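Local coordinates for protein KLLA0E08119p (Kluyveromyces lactis, PDB 3VA7) that probably carboxylates urea with ATP and bicarbonate through its biotin cofactor, this chain being the urea carboxylase part of a longer enzyme that probably also hydrolyses the urea-1-carboxylate product, at residues V1185-I1196 and V1207-I1218. Sequence-based numbering, arbitrary orientation.
Sequences VGDHVEAGDGVI and VGATKSGKVYKI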
# COMPACT_ATOMS: atom_id res chain seq x y z
N VAL A 1185 -30.33 -14.30 18.80
CA VAL A 1185 -30.38 -15.49 19.69
C VAL A 1185 -31.17 -16.63 19.01
O VAL A 1185 -32.21 -16.40 18.36
CB VAL A 1185 -30.78 -15.21 21.22
CG1 VAL A 1185 -30.70 -13.74 21.57
CG2 VAL A 1185 -32.15 -15.82 21.64
N GLY A 1186 -30.60 -17.83 19.10
CA GLY A 1186 -31.17 -19.02 18.47
C GLY A 1186 -30.70 -19.29 17.05
O GLY A 1186 -31.22 -20.19 16.38
N ASP A 1187 -29.73 -18.53 16.57
CA ASP A 1187 -29.23 -18.75 15.22
C ASP A 1187 -28.25 -19.87 15.29
O ASP A 1187 -27.57 -20.04 16.31
CB ASP A 1187 -28.51 -17.51 14.70
CG ASP A 1187 -29.45 -16.49 14.11
OD1 ASP A 1187 -30.68 -16.73 14.10
OD2 ASP A 1187 -28.93 -15.44 13.66
N HIS A 1188 -28.15 -20.65 14.22
CA HIS A 1188 -27.06 -21.61 14.14
C HIS A 1188 -25.84 -20.87 13.63
O HIS A 1188 -25.93 -20.09 12.68
CB HIS A 1188 -27.40 -22.76 13.19
CG HIS A 1188 -26.20 -23.59 12.81
ND1 HIS A 1188 -25.61 -24.49 13.67
CD2 HIS A 1188 -25.49 -23.64 11.65
CE1 HIS A 1188 -24.59 -25.08 13.06
NE2 HIS A 1188 -24.49 -24.57 11.84
N VAL A 1189 -24.71 -21.10 14.28
CA VAL A 1189 -23.45 -20.55 13.79
C VAL A 1189 -22.45 -21.66 13.55
O VAL A 1189 -22.46 -22.66 14.23
CB VAL A 1189 -22.88 -19.48 14.76
CG1 VAL A 1189 -23.72 -18.22 14.65
CG2 VAL A 1189 -22.85 -19.99 16.19
N GLU A 1190 -21.61 -21.48 12.54
CA GLU A 1190 -20.48 -22.38 12.32
C GLU A 1190 -19.28 -21.92 13.15
O GLU A 1190 -19.33 -20.87 13.82
CB GLU A 1190 -20.11 -22.45 10.83
CG GLU A 1190 -20.81 -23.60 10.05
CD GLU A 1190 -20.68 -24.96 10.77
OE1 GLU A 1190 -19.55 -25.32 11.22
OE2 GLU A 1190 -21.71 -25.65 10.90
N ALA A 1191 -18.20 -22.71 13.12
CA ALA A 1191 -16.90 -22.24 13.60
C ALA A 1191 -16.47 -21.06 12.72
O ALA A 1191 -16.42 -21.18 11.49
CB ALA A 1191 -15.88 -23.36 13.57
N GLY A 1192 -16.19 -19.91 13.34
CA GLY A 1192 -15.65 -18.77 12.59
C GLY A 1192 -16.67 -17.67 12.46
O GLY A 1192 -16.34 -16.50 12.69
N ASP A 1193 -17.90 -18.04 12.12
CA ASP A 1193 -19.02 -17.12 12.02
C ASP A 1193 -19.10 -16.07 13.14
O ASP A 1193 -18.91 -16.36 14.34
CB ASP A 1193 -20.32 -17.92 12.00
CG ASP A 1193 -20.63 -18.53 10.63
OD1 ASP A 1193 -19.77 -18.57 9.70
OD2 ASP A 1193 -21.78 -18.98 10.49
N GLY A 1194 -19.42 -14.84 12.73
CA GLY A 1194 -19.42 -13.73 13.67
C GLY A 1194 -20.62 -13.78 14.58
O GLY A 1194 -21.65 -14.23 14.15
N VAL A 1195 -20.49 -13.29 15.81
CA VAL A 1195 -21.63 -13.25 16.75
C VAL A 1195 -21.98 -11.86 17.18
O VAL A 1195 -23.15 -11.47 17.10
CB VAL A 1195 -21.38 -14.03 18.05
CG1 VAL A 1195 -22.68 -14.06 18.91
CG2 VAL A 1195 -20.82 -15.44 17.75
N ILE A 1196 -20.97 -11.13 17.69
CA ILE A 1196 -21.12 -9.70 17.98
C ILE A 1196 -19.97 -8.79 17.49
O ILE A 1196 -18.87 -9.25 17.20
CB ILE A 1196 -21.40 -9.44 19.47
CG1 ILE A 1196 -20.10 -9.50 20.28
CG2 ILE A 1196 -22.45 -10.38 20.01
CD1 ILE A 1196 -19.93 -8.34 21.21
N VAL A 1207 -16.28 -10.39 17.40
CA VAL A 1207 -16.01 -11.56 18.24
C VAL A 1207 -16.83 -12.73 17.68
O VAL A 1207 -18.02 -12.61 17.51
CB VAL A 1207 -16.21 -11.29 19.79
CG1 VAL A 1207 -17.50 -10.59 20.06
CG2 VAL A 1207 -16.09 -12.58 20.62
N GLY A 1208 -16.17 -13.83 17.36
CA GLY A 1208 -16.84 -14.93 16.70
C GLY A 1208 -16.85 -16.28 17.40
O GLY A 1208 -16.03 -16.57 18.26
N ALA A 1209 -17.80 -17.11 16.98
CA ALA A 1209 -17.95 -18.48 17.43
C ALA A 1209 -16.71 -19.36 17.19
O ALA A 1209 -16.20 -19.46 16.03
CB ALA A 1209 -19.16 -19.09 16.75
N THR A 1210 -16.28 -20.00 18.29
CA THR A 1210 -15.16 -20.99 18.33
C THR A 1210 -15.52 -22.24 17.56
O THR A 1210 -14.85 -22.56 16.56
CB THR A 1210 -14.83 -21.41 19.76
OG1 THR A 1210 -14.41 -20.26 20.50
CG2 THR A 1210 -13.72 -22.52 19.78
N LYS A 1211 -16.55 -22.94 18.06
CA LYS A 1211 -17.15 -24.11 17.38
C LYS A 1211 -18.63 -23.86 17.05
O LYS A 1211 -19.26 -23.00 17.69
CB LYS A 1211 -16.99 -25.40 18.22
CG LYS A 1211 -17.09 -26.73 17.41
CD LYS A 1211 -18.47 -27.44 17.57
CE LYS A 1211 -18.59 -28.67 16.67
NZ LYS A 1211 -17.48 -29.65 16.94
N SER A 1212 -19.15 -24.60 16.06
CA SER A 1212 -20.58 -24.55 15.65
C SER A 1212 -21.61 -24.79 16.78
O SER A 1212 -21.25 -25.35 17.81
CB SER A 1212 -20.84 -25.47 14.42
OG SER A 1212 -20.27 -26.76 14.57
N GLY A 1213 -22.86 -24.35 16.59
CA GLY A 1213 -23.90 -24.33 17.66
C GLY A 1213 -25.02 -23.31 17.46
O GLY A 1213 -25.15 -22.75 16.38
N LYS A 1214 -25.82 -23.08 18.49
CA LYS A 1214 -26.94 -22.15 18.46
C LYS A 1214 -26.66 -21.05 19.44
O LYS A 1214 -26.29 -21.34 20.59
CB LYS A 1214 -28.24 -22.79 18.97
CG LYS A 1214 -29.29 -23.26 17.96
CD LYS A 1214 -30.59 -23.70 18.69
CE LYS A 1214 -31.28 -24.89 17.99
NZ LYS A 1214 -32.18 -25.58 18.96
N VAL A 1215 -26.91 -19.81 19.03
CA VAL A 1215 -26.70 -18.67 19.92
C VAL A 1215 -27.71 -18.69 21.05
O VAL A 1215 -28.90 -18.44 20.84
CB VAL A 1215 -26.79 -17.31 19.18
CG1 VAL A 1215 -26.37 -16.16 20.11
CG2 VAL A 1215 -25.94 -17.36 17.91
N TYR A 1216 -27.23 -18.98 22.25
CA TYR A 1216 -28.13 -19.05 23.41
C TYR A 1216 -28.41 -17.69 24.03
O TYR A 1216 -29.57 -17.35 24.28
CB TYR A 1216 -27.66 -20.07 24.47
CG TYR A 1216 -28.61 -20.19 25.68
CD1 TYR A 1216 -30.01 -20.36 25.51
CD2 TYR A 1216 -28.12 -20.13 26.99
CE1 TYR A 1216 -30.87 -20.44 26.63
CE2 TYR A 1216 -28.96 -20.22 28.10
CZ TYR A 1216 -30.32 -20.38 27.92
OH TYR A 1216 -31.13 -20.46 29.03
N LYS A 1217 -27.35 -16.93 24.30
CA LYS A 1217 -27.47 -15.58 24.83
C LYS A 1217 -26.38 -14.64 24.30
O LYS A 1217 -25.23 -15.05 24.07
CB LYS A 1217 -27.46 -15.59 26.36
CG LYS A 1217 -27.90 -14.27 27.02
CD LYS A 1217 -27.47 -14.21 28.48
CE LYS A 1217 -28.41 -13.38 29.31
NZ LYS A 1217 -27.94 -13.41 30.73
N ILE A 1218 -26.78 -13.38 24.12
CA ILE A 1218 -25.90 -12.28 23.76
C ILE A 1218 -25.96 -11.24 24.87
O ILE A 1218 -27.02 -10.62 25.10
CB ILE A 1218 -26.34 -11.67 22.42
CG1 ILE A 1218 -25.79 -12.50 21.27
CG2 ILE A 1218 -25.82 -10.25 22.25
CD1 ILE A 1218 -26.48 -12.21 19.98
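Val1189 and Val1195 meet Ala1209, Val1215 and Ile1218 between the two antiparallel sheets of the biotinyl domain, a flattened beta sandwich whose biotin-bearing lysine, Lys1202, lies in the hairpin turn joining strands 1194-1200 and 1203-1208. Val1189 divides its methyls: CG2 lies 3.8 Å from Ala1209 CB, while CG1, anti to the carbonyl carbon (chi1 -72°), reaches Val1215 CG2 at 4.0 Å, the two side chains crossing at about a right angle. Val1195 is split in the same way, with CG2 3.5 Å from the backbone N of Ala1209 and CG1, anti to its own N (chi1 -174°), 4.2 Å from Ile1218 CG1. Farther along, Ile1196 and Ile1218 slide past each other in opposite directions through their CG2 methyls.

Backbone pairing frames this apolar layer on two sheets. In one, Val1189 and Gly1213 exchange both bonds of a hydrogen-bonded pair, and Asp1187 O accepts from Val1215 N. In the other, Ala1209 N donates to Asp1193 O at 3.0 Å; next to it a classic beta bulge sets Val1195 and Ile1196 against Val1207, whose O accepts from both, weakly from Ile1196 N. Leu1170 and Ala1233 add to the packing round Val1195.

On the solvent-exposed side, Glu1190 bends back at chi2 and places OE1 3.5 Å from Ser1212 CB. The same carboxylate would help fix the rotation of the imidazole: His1188 NE2 donates to Glu1190 OE2 at 3.1 Å, the oxygen lying at the ring edge, in plane, but being approached from 37° above the carboxylate plane.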